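Phospho-2-dehydro-3-deoxyheptonate aldolase (Francisella tularensis, PDB 3TQK) probably catalyses the condensation of phosphoenolpyruvate with D-erythrose 4-phosphate to give DAHP, the first step of chorismate biosynthesis. Local coordinates at residues A[37-42]-A[48-53]; A[41-46]-A[292-297]; A[82-87]-A[332-337]. One frame throughout, in Å; residues are numbered along the deposited sequence.

Contact 1: residues A[37-42]-A[48-53]; sequences RKEIAN and DDRVAV
Arg50 meets the carboxylate of Glu39 from an unusual direction. Its NH2 lies 3.2 Å from Glu39 OE1 and approaches from above the carboxylate plane, 72° out of it. The bond is nearly straight and stays in the guanidinium plane. The carboxylate and guanidinium planes are 76° apart. Arg50 is bent at chi3 (-52°), which turns NE back to Asp48. Arg50 NE donates to the syn lone pair of Asp48 OD2 at 2.9 Å. Glu39, Asp48 and Arg50 thus form one salt-bridge network.

Two waters complete it. One donates to the backbone O of Glu39 and to Asp48 OD2, and accepts from Arg50 NH2. The other donates to Glu39 OE1 at 2.7 Å and accepts from Arg50 NH1. Arg50 NH1 also bonds to the backbone O of His81. The guanidinium is therefore held along its edge on several sides, which should fix its rotation. The positive charge of Arg50 probably offsets the like charges of Glu39 and Asp48.

Backbone support is modest. Asp48 N gives a weak bond to Asn42 O at 3.3 Å.

The apolar part is small. Ile40 CD1 is modelled 3.2 Å from Ala52 CB; so short an approach is doubtful in detail, but the two side chains do meet. Ala52 and its neighbour Phe294 face helix 27-45, while Val51 and Val53 turn to helix 327-344 outside. The arrangement belongs to a TIM barrel, (beta/alpha)8, in which helix 27-45, which precedes the first barrel strand, lies across the N-terminal end of the barrel.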
loop_
_atom_site.group_PDB
_atom_site.type_symbol
_atom_site.label_atom_id
_atom_site.label_comp_id
_atom_site.label_asym_id
_atom_site.label_seq_id
_atom_site.Cartn_x
_atom_site.Cartn_y
_atom_site.Cartn_z
ATOM N N ARG A 37 -14.246 -19.611 11.661
ATOM C CA ARG A 37 -13.313 -19.607 10.533
ATOM C C ARG A 37 -13.620 -20.731 9.548
ATOM O O ARG A 37 -13.576 -20.520 8.334
ATOM C CB ARG A 37 -11.863 -19.727 10.995
ATOM C CG ARG A 37 -11.255 -18.442 11.447
ATOM C CD ARG A 37 -9.822 -18.657 11.853
ATOM N NE ARG A 37 -9.134 -17.432 12.252
ATOM C CZ ARG A 37 -7.927 -17.406 12.816
ATOM N NH1 ARG A 37 -7.274 -18.531 13.042
ATOM N NH2 ARG A 37 -7.360 -16.255 13.156
ATOM N N LYS A 38 -13.907 -21.922 10.068
ATOM C CA LYS A 38 -14.293 -23.037 9.208
ATOM C C LYS A 38 -15.600 -22.692 8.491
ATOM O O LYS A 38 -15.733 -22.884 7.287
ATOM C CB LYS A 38 -14.462 -24.336 9.999
ATOM C CG LYS A 38 -13.169 -24.951 10.528
ATOM C CD LYS A 38 -13.489 -26.285 11.223
ATOM C CE LYS A 38 -12.490 -26.652 12.328
ATOM N NZ LYS A 38 -13.132 -27.570 13.345
ATOM N N GLU A 39 -16.547 -22.154 9.243
ATOM C CA GLU A 39 -17.823 -21.744 8.681
ATOM C C GLU A 39 -17.718 -20.693 7.567
ATOM O O GLU A 39 -18.371 -20.844 6.536
ATOM C CB GLU A 39 -18.759 -21.276 9.794
ATOM C CG GLU A 39 -19.180 -22.432 10.737
ATOM C CD GLU A 39 -20.271 -22.040 11.741
ATOM O OE1 GLU A 39 -20.721 -20.869 11.720
ATOM O OE2 GLU A 39 -20.685 -22.924 12.542
ATOM N N ILE A 40 -16.917 -19.642 7.742
ATOM C CA ILE A 40 -16.813 -18.618 6.682
ATOM C C ILE A 40 -16.032 -19.153 5.474
ATOM O O ILE A 40 -16.358 -18.808 4.335
ATOM C CB ILE A 40 -16.196 -17.274 7.173
ATOM C CG1 ILE A 40 -16.373 -16.172 6.125
ATOM C CG2 ILE A 40 -14.711 -17.425 7.521
ATOM C CD1 ILE A 40 -17.795 -15.900 5.700
ATOM N N ALA A 41 -15.018 -19.988 5.710
ATOM C CA ALA A 41 -14.271 -20.598 4.604
ATOM C C ALA A 41 -15.208 -21.405 3.682
ATOM O O ALA A 41 -15.134 -21.282 2.463
ATOM C CB ALA A 41 -13.117 -21.488 5.126
ATOM N N ASN A 42 -16.100 -22.192 4.271
ATOM C CA ASN A 42 -17.057 -22.995 3.514
ATOM C C ASN A 42 -18.072 -22.150 2.761
ATOM O O ASN A 42 -18.445 -22.478 1.638
ATOM C CB ASN A 42 -17.775 -23.968 4.437
ATOM C CG ASN A 42 -16.921 -25.175 4.780
ATOM O OD1 ASN A 42 -16.328 -25.800 3.898
ATOM N ND2 ASN A 42 -16.889 -25.535 6.055
ATOM N N ASP A 48 -21.343 -24.081 1.660
ATOM C CA ASP A 48 -22.515 -23.751 2.460
ATOM C C ASP A 48 -23.205 -22.603 1.724
ATOM O O ASP A 48 -22.529 -21.734 1.162
ATOM C CB ASP A 48 -22.075 -23.324 3.866
ATOM C CG ASP A 48 -23.241 -22.994 4.797
ATOM O OD1 ASP A 48 -24.395 -23.357 4.487
ATOM O OD2 ASP A 48 -22.980 -22.397 5.867
ATOM N N ASP A 49 -24.536 -22.589 1.720
ATOM C CA ASP A 49 -25.277 -21.577 0.962
ATOM C C ASP A 49 -25.945 -20.522 1.857
ATOM O O ASP A 49 -26.706 -19.670 1.382
ATOM C CB ASP A 49 -26.282 -22.222 -0.014
ATOM C CG ASP A 49 -27.203 -23.212 0.645
ATOM O OD1 ASP A 49 -27.180 -23.302 1.896
ATOM O OD2 ASP A 49 -27.961 -23.900 -0.102
ATOM N N ARG A 50 -25.655 -20.588 3.149
ATOM C CA ARG A 50 -25.834 -19.435 4.024
ATOM C C ARG A 50 -25.051 -18.250 3.470
ATOM O O ARG A 50 -24.088 -18.431 2.722
ATOM C CB ARG A 50 -25.342 -19.741 5.436
ATOM C CG ARG A 50 -26.239 -20.696 6.196
ATOM C CD ARG A 50 -25.910 -20.699 7.674
ATOM N NE ARG A 50 -24.490 -20.919 7.901
ATOM C CZ ARG A 50 -23.876 -20.749 9.064
ATOM N NH1 ARG A 50 -24.555 -20.358 10.144
ATOM N NH2 ARG A 50 -22.564 -20.977 9.146
ATOM N N VAL A 51 -25.485 -17.046 3.818
ATOM C CA VAL A 51 -24.805 -15.832 3.396
ATOM C C VAL A 51 -24.084 -15.250 4.619
ATOM O O VAL A 51 -24.624 -15.277 5.711
ATOM C CB VAL A 51 -25.810 -14.849 2.778
ATOM C CG1 VAL A 51 -25.257 -13.442 2.735
ATOM C CG2 VAL A 51 -26.179 -15.308 1.368
ATOM N N ALA A 52 -22.846 -14.792 4.443
ATOM C CA ALA A 52 -22.064 -14.189 5.528
ATOM C C ALA A 52 -22.393 -12.707 5.602
ATOM O O ALA A 52 -22.516 -12.053 4.563
ATOM C CB ALA A 52 -20.578 -14.360 5.284
ATOM N N VAL A 53 -22.540 -12.182 6.816
ATOM C CA VAL A 53 -22.882 -10.779 7.006
ATOM C C VAL A 53 -21.910 -10.168 7.989
ATOM O O VAL A 53 -21.882 -10.550 9.168
ATOM C CB VAL A 53 -24.330 -10.602 7.512
ATOM C CG1 VAL A 53 -24.639 -9.139 7.761
ATOM C CG2 VAL A 53 -25.322 -11.188 6.503
HETATM O O HOH W 1 -20.638 -22.398 7.085
HETATM O O HOH W 2 -23.185 -20.309 12.794
#

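Contact 2: residues A[41-46]-A[292-297]; sequences ANIIHG and DIFGVM
Phe294 and Ile44 make a CH-pi contact. Ile44 CG1 lies over one face of the ring, 4.0 Å from the centroid of Phe294 and 28° off the ring normal. Its nearest ring atom is Phe294 CZ, at 3.6 Å from Ile44 CG1. The backbone backs this up, for Ile44 CA stands above the centre of the same face. The two side chains run side by side and point the same way.

The remaining apolar contact comes from Ile43. Ile43 CG2 reaches Phe294 CD1 at 3.5 Å, obliquely to the ring, and also touches Phe294 CB. Ile43 and Phe294 cross at about a right angle. Phe294 has chi1 82°, with CG between its own backbone N and carbonyl carbon, and this stands the ring up against the helix.

Polar links lie with neighbours. The backbone of Ile44 bonds to Lys259, and that of Phe294 to Ala52 and Val260. His227 meets the Phe294 ring edge-to-face.

All three touching residues are buried. Here helix 27-45 covers the N-terminal end of the TIM barrel, with Phe294 of the eighth strand beneath it.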
loop_
_atom_site.group_PDB
_atom_site.type_symbol
_atom_site.label_atom_id
_atom_site.label_comp_id
_atom_site.label_asym_id
_atom_site.label_seq_id
_atom_site.Cartn_x
_atom_site.Cartn_y
_atom_site.Cartn_z
ATOM N N ALA A 41 -15.018 -19.988 5.710
ATOM C CA ALA A 41 -14.271 -20.598 4.604
ATOM C C ALA A 41 -15.208 -21.405 3.682
ATOM O O ALA A 41 -15.134 -21.282 2.463
ATOM C CB ALA A 41 -13.117 -21.488 5.126
ATOM N N ASN A 42 -16.100 -22.192 4.271
ATOM C CA ASN A 42 -17.057 -22.995 3.514
ATOM C C ASN A 42 -18.072 -22.150 2.761
ATOM O O ASN A 42 -18.445 -22.478 1.638
ATOM C CB ASN A 42 -17.775 -23.968 4.437
ATOM C CG ASN A 42 -16.921 -25.175 4.780
ATOM O OD1 ASN A 42 -16.328 -25.800 3.898
ATOM N ND2 ASN A 42 -16.889 -25.535 6.055
ATOM N N ILE A 43 -18.519 -21.065 3.373
ATOM C CA ILE A 43 -19.387 -20.132 2.668
ATOM C C ILE A 43 -18.638 -19.489 1.480
ATOM O O ILE A 43 -19.168 -19.445 0.382
ATOM C CB ILE A 43 -19.973 -19.084 3.610
ATOM C CG1 ILE A 43 -20.934 -19.761 4.598
ATOM C CG2 ILE A 43 -20.711 -18.027 2.823
ATOM C CD1 ILE A 43 -21.277 -18.913 5.833
ATOM N N ILE A 44 -17.402 -19.046 1.699
ATOM C CA ILE A 44 -16.585 -18.400 0.647
ATOM C C ILE A 44 -16.380 -19.308 -0.575
ATOM O O ILE A 44 -16.386 -18.838 -1.720
ATOM C CB ILE A 44 -15.181 -17.957 1.193
ATOM C CG1 ILE A 44 -15.312 -16.761 2.133
ATOM C CG2 ILE A 44 -14.239 -17.585 0.054
ATOM C CD1 ILE A 44 -14.069 -16.482 3.012
ATOM N N HIS A 45 -16.216 -20.608 -0.318
ATOM C CA HIS A 45 -15.978 -21.602 -1.357
ATOM C C HIS A 45 -17.251 -22.230 -1.906
ATOM O O HIS A 45 -17.194 -23.032 -2.837
ATOM C CB HIS A 45 -15.059 -22.698 -0.826
ATOM C CG HIS A 45 -13.624 -22.291 -0.758
ATOM N ND1 HIS A 45 -12.751 -22.471 -1.807
ATOM C CD2 HIS A 45 -12.906 -21.723 0.238
ATOM C CE1 HIS A 45 -11.558 -22.025 -1.464
ATOM N NE2 HIS A 45 -11.623 -21.566 -0.226
ATOM N N GLY A 46 -18.397 -21.875 -1.335
ATOM C CA GLY A 46 -19.682 -22.296 -1.876
ATOM C C GLY A 46 -20.213 -23.594 -1.314
ATOM O O GLY A 46 -21.274 -24.062 -1.738
ATOM N N ASP A 292 -23.615 -17.038 -6.529
ATOM C CA ASP A 292 -22.376 -16.268 -6.760
ATOM C C ASP A 292 -22.016 -15.304 -5.628
ATOM O O ASP A 292 -20.833 -15.106 -5.338
ATOM C CB ASP A 292 -22.463 -15.446 -8.053
ATOM C CG ASP A 292 -22.420 -16.303 -9.316
ATOM O OD1 ASP A 292 -21.885 -17.430 -9.290
ATOM O OD2 ASP A 292 -22.898 -15.815 -10.354
ATOM N N ILE A 293 -23.031 -14.667 -5.046
ATOM C CA ILE A 293 -22.840 -13.773 -3.911
ATOM C C ILE A 293 -22.923 -14.628 -2.661
ATOM O O ILE A 293 -23.914 -15.333 -2.460
ATOM C CB ILE A 293 -23.915 -12.663 -3.856
ATOM C CG1 ILE A 293 -23.890 -11.806 -5.132
ATOM C CG2 ILE A 293 -23.705 -11.779 -2.633
ATOM C CD1 ILE A 293 -25.129 -10.889 -5.335
ATOM N N PHE A 294 -21.872 -14.600 -1.844
ATOM C CA PHE A 294 -21.878 -15.317 -0.562
ATOM C C PHE A 294 -22.066 -14.426 0.647
ATOM O O PHE A 294 -22.423 -14.924 1.721
ATOM C CB PHE A 294 -20.591 -16.123 -0.361
ATOM C CG PHE A 294 -19.421 -15.313 0.151
ATOM C CD1 PHE A 294 -19.248 -15.091 1.511
ATOM C CD2 PHE A 294 -18.472 -14.807 -0.730
ATOM C CE1 PHE A 294 -18.175 -14.371 1.983
ATOM C CE2 PHE A 294 -17.384 -14.076 -0.265
ATOM C CZ PHE A 294 -17.241 -13.857 1.100
ATOM N N GLY A 295 -21.801 -13.129 0.499
ATOM C CA GLY A 295 -21.742 -12.231 1.655
ATOM C C GLY A 295 -22.006 -10.769 1.342
ATOM O O GLY A 295 -21.941 -10.343 0.185
ATOM N N VAL A 296 -22.342 -10.018 2.392
ATOM C CA VAL A 296 -22.494 -8.576 2.311
ATOM C C VAL A 296 -21.820 -7.906 3.506
ATOM O O VAL A 296 -21.504 -8.564 4.505
ATOM C CB VAL A 296 -23.977 -8.166 2.236
ATOM C CG1 VAL A 296 -24.618 -8.742 0.982
ATOM C CG2 VAL A 296 -24.742 -8.615 3.493
HETATM N N MSE A 297 -21.567 -6.606 3.377
HETATM C CA MSE A 297 -21.130 -5.777 4.503
HETATM C C MSE A 297 -22.164 -4.701 4.734
HETATM O O MSE A 297 -22.675 -4.123 3.784
HETATM C CB MSE A 297 -19.796 -5.102 4.225
HETATM C CG MSE A 297 -18.759 -5.984 3.552
HETATM SE SE MSE A 297 -16.977 -5.182 3.663
HETATM C CE MSE A 297 -16.798 -5.130 5.617
#

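Contact 3: residues A[82-87]-A[332-337]; sequences KDILII and KMLEML
Ile84 packs from the second strand of the TIM barrel against the last helix, 327-344. Its CB is directed at the helix. From there CG1 runs anti to the carbonyl carbon, chi1 -86°, and chi2 is near 174°, so the longer branch is stretched out and carries CD1 forward. CD1 does the touching. Ile84 CD1 lies 3.6 Å from the backbone O of Leu334. Leu337 CB is 3.7 Å from Ile84 CD1. The Leu334 side chain is met too, with Leu334 CD2 at 4.1 Å from Ile84 CD1. The methyl thus rests between two residues about one helical turn apart. The side chains of Ile84 and Leu337 cross at about a right angle.

Strand 84-87 and helix 332-337 run roughly antiparallel, with 147° between their directions. Their axes are 10.3 Å apart at closest approach. No hydrogen bond joins them, and all four touching residues are buried. Val53 of the first strand also touches Ile84, Leu334 and Leu337, so the helix covers the first strand as well as the second. Phe80 packs on Leu334 from helix 63-80, the neighbouring helix of the outer layer. Further along the strand, a second isoleucine adds a looser contact: Ile86 CD1 reaches Leu334 CD1 at 4.2 Å.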
loop_
_atom_site.group_PDB
_atom_site.type_symbol
_atom_site.label_atom_id
_atom_site.label_comp_id
_atom_site.label_asym_id
_atom_site.label_seq_id
_atom_site.Cartn_x
_atom_site.Cartn_y
_atom_site.Cartn_z
ATOM N N LYS A 82 -29.380 -20.390 10.890
ATOM C CA LYS A 82 -29.576 -21.400 9.850
ATOM C C LYS A 82 -29.393 -20.810 8.444
ATOM O O LYS A 82 -29.079 -21.545 7.501
ATOM C CB LYS A 82 -30.958 -22.050 9.960
ATOM C CG LYS A 82 -31.170 -22.797 11.274
ATOM C CD LYS A 82 -32.532 -23.485 11.328
ATOM C CE LYS A 82 -33.192 -23.339 12.701
ATOM N NZ LYS A 82 -34.576 -23.932 12.730
ATOM N N ASP A 83 -29.576 -19.489 8.328
ATOM C CA ASP A 83 -29.561 -18.780 7.043
ATOM C C ASP A 83 -28.379 -17.845 6.841
ATOM O O ASP A 83 -27.992 -17.574 5.715
ATOM C CB ASP A 83 -30.852 -17.973 6.912
ATOM C CG ASP A 83 -32.075 -18.848 6.957
ATOM O OD1 ASP A 83 -32.021 -19.916 6.318
ATOM O OD2 ASP A 83 -33.078 -18.485 7.613
ATOM N N ILE A 84 -27.797 -17.380 7.937
ATOM C CA ILE A 84 -26.853 -16.271 7.917
ATOM C C ILE A 84 -25.726 -16.525 8.904
ATOM O O ILE A 84 -25.980 -16.973 10.015
ATOM C CB ILE A 84 -27.595 -14.989 8.352
ATOM C CG1 ILE A 84 -28.270 -14.319 7.169
ATOM C CG2 ILE A 84 -26.675 -13.990 8.971
ATOM C CD1 ILE A 84 -29.131 -13.138 7.629
ATOM N N LEU A 85 -24.489 -16.239 8.505
ATOM C CA LEU A 85 -23.372 -16.201 9.448
ATOM C C LEU A 85 -23.071 -14.735 9.751
ATOM O O LEU A 85 -22.652 -13.992 8.859
ATOM C CB LEU A 85 -22.132 -16.891 8.883
ATOM C CG LEU A 85 -20.896 -16.905 9.796
ATOM C CD1 LEU A 85 -21.164 -17.662 11.107
ATOM C CD2 LEU A 85 -19.684 -17.499 9.078
ATOM N N ILE A 86 -23.315 -14.324 10.997
ATOM C CA ILE A 86 -23.102 -12.949 11.429
ATOM C C ILE A 86 -21.705 -12.823 11.986
ATOM O O ILE A 86 -21.301 -13.602 12.860
ATOM C CB ILE A 86 -24.125 -12.499 12.496
ATOM C CG1 ILE A 86 -25.515 -12.363 11.868
ATOM C CG2 ILE A 86 -23.718 -11.160 13.089
ATOM C CD1 ILE A 86 -26.633 -12.285 12.854
ATOM N N ILE A 87 -20.962 -11.863 11.439
ATOM C CA ILE A 87 -19.614 -11.551 11.886
ATOM C C ILE A 87 -19.587 -10.078 12.229
ATOM O O ILE A 87 -19.965 -9.247 11.411
ATOM C CB ILE A 87 -18.569 -11.806 10.791
ATOM C CG1 ILE A 87 -18.597 -13.277 10.361
ATOM C CG2 ILE A 87 -17.169 -11.411 11.306
ATOM C CD1 ILE A 87 -17.645 -13.592 9.242
ATOM N N LYS A 332 -34.056 -5.469 10.144
ATOM C CA LYS A 332 -34.840 -5.611 8.914
ATOM C C LYS A 332 -33.989 -6.167 7.783
ATOM O O LYS A 332 -34.453 -6.967 6.974
ATOM C CB LYS A 332 -35.453 -4.276 8.464
ATOM C CG LYS A 332 -36.894 -4.078 8.908
ATOM C CD LYS A 332 -37.002 -3.319 10.238
ATOM C CE LYS A 332 -37.235 -1.814 10.029
ATOM N NZ LYS A 332 -38.686 -1.485 9.887
HETATM N N MSE A 333 -32.748 -5.711 7.725
HETATM C CA MSE A 333 -31.833 -6.139 6.692
HETATM C C MSE A 333 -31.484 -7.623 6.868
HETATM O O MSE A 333 -31.406 -8.353 5.889
HETATM C CB MSE A 333 -30.592 -5.247 6.694
HETATM C CG MSE A 333 -30.919 -3.819 6.278
HETATM SE SE MSE A 333 -29.500 -2.538 6.569
HETATM C CE MSE A 333 -28.518 -2.843 4.904
ATOM N N LEU A 334 -31.316 -8.069 8.110
ATOM C CA LEU A 334 -31.090 -9.488 8.380
ATOM C C LEU A 334 -32.318 -10.308 7.955
ATOM O O LEU A 334 -32.180 -11.345 7.304
ATOM C CB LEU A 334 -30.745 -9.724 9.853
ATOM C CG LEU A 334 -29.435 -9.111 10.378
ATOM C CD1 LEU A 334 -29.373 -9.207 11.894
ATOM C CD2 LEU A 334 -28.198 -9.762 9.761
ATOM N N GLU A 335 -33.513 -9.823 8.292
ATOM C CA GLU A 335 -34.752 -10.466 7.849
ATOM C C GLU A 335 -34.743 -10.635 6.329
ATOM O O GLU A 335 -35.033 -11.715 5.817
ATOM C CB GLU A 335 -35.991 -9.663 8.282
ATOM C CG GLU A 335 -36.305 -9.709 9.786
ATOM C CD GLU A 335 -37.373 -8.692 10.214
ATOM O OE1 GLU A 335 -38.109 -8.173 9.340
ATOM O OE2 GLU A 335 -37.480 -8.406 11.431
HETATM N N MSE A 336 -34.399 -9.565 5.615
HETATM C CA MSE A 336 -34.360 -9.600 4.158
HETATM C C MSE A 336 -33.376 -10.638 3.636
HETATM O O MSE A 336 -33.679 -11.341 2.675
HETATM C CB MSE A 336 -33.976 -8.237 3.593
HETATM C CG MSE A 336 -35.055 -7.190 3.716
HETATM SE SE MSE A 336 -34.296 -5.419 3.476
HETATM C CE MSE A 336 -33.944 -5.506 1.557
ATOM N N LEU A 337 -32.198 -10.709 4.255
ATOM C CA LEU A 337 -31.161 -11.653 3.829
ATOM C C LEU A 337 -31.551 -13.110 4.108
ATOM O O LEU A 337 -31.296 -13.993 3.283
ATOM C CB LEU A 337 -29.819 -11.331 4.488
ATOM C CG LEU A 337 -29.090 -10.146 3.850
ATOM C CD1 LEU A 337 -28.118 -9.532 4.816
ATOM C CD2 LEU A 337 -28.371 -10.574 2.575
#

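Along the chain from the N terminus, helix 27-45 is the first element used by these contacts. Contact 1 closes the short turn from this helix into strand 51-56. Contact 2 starts from the same helix, sharing Ala41 and Asn42, and closes a long loop to strand 293-299. Contact 3 opens after contact 1 has closed, so these two are in series. Its loop, from strand 84-89 to helix 327-344, crosses that of contact 2. The three strands are neighbours in the order 293-299, 51-56, 84-89. Contacts 1 and 2 join helix 27-45 to the two strands that close the barrel, and contact 3 joins the last helix to the second strand.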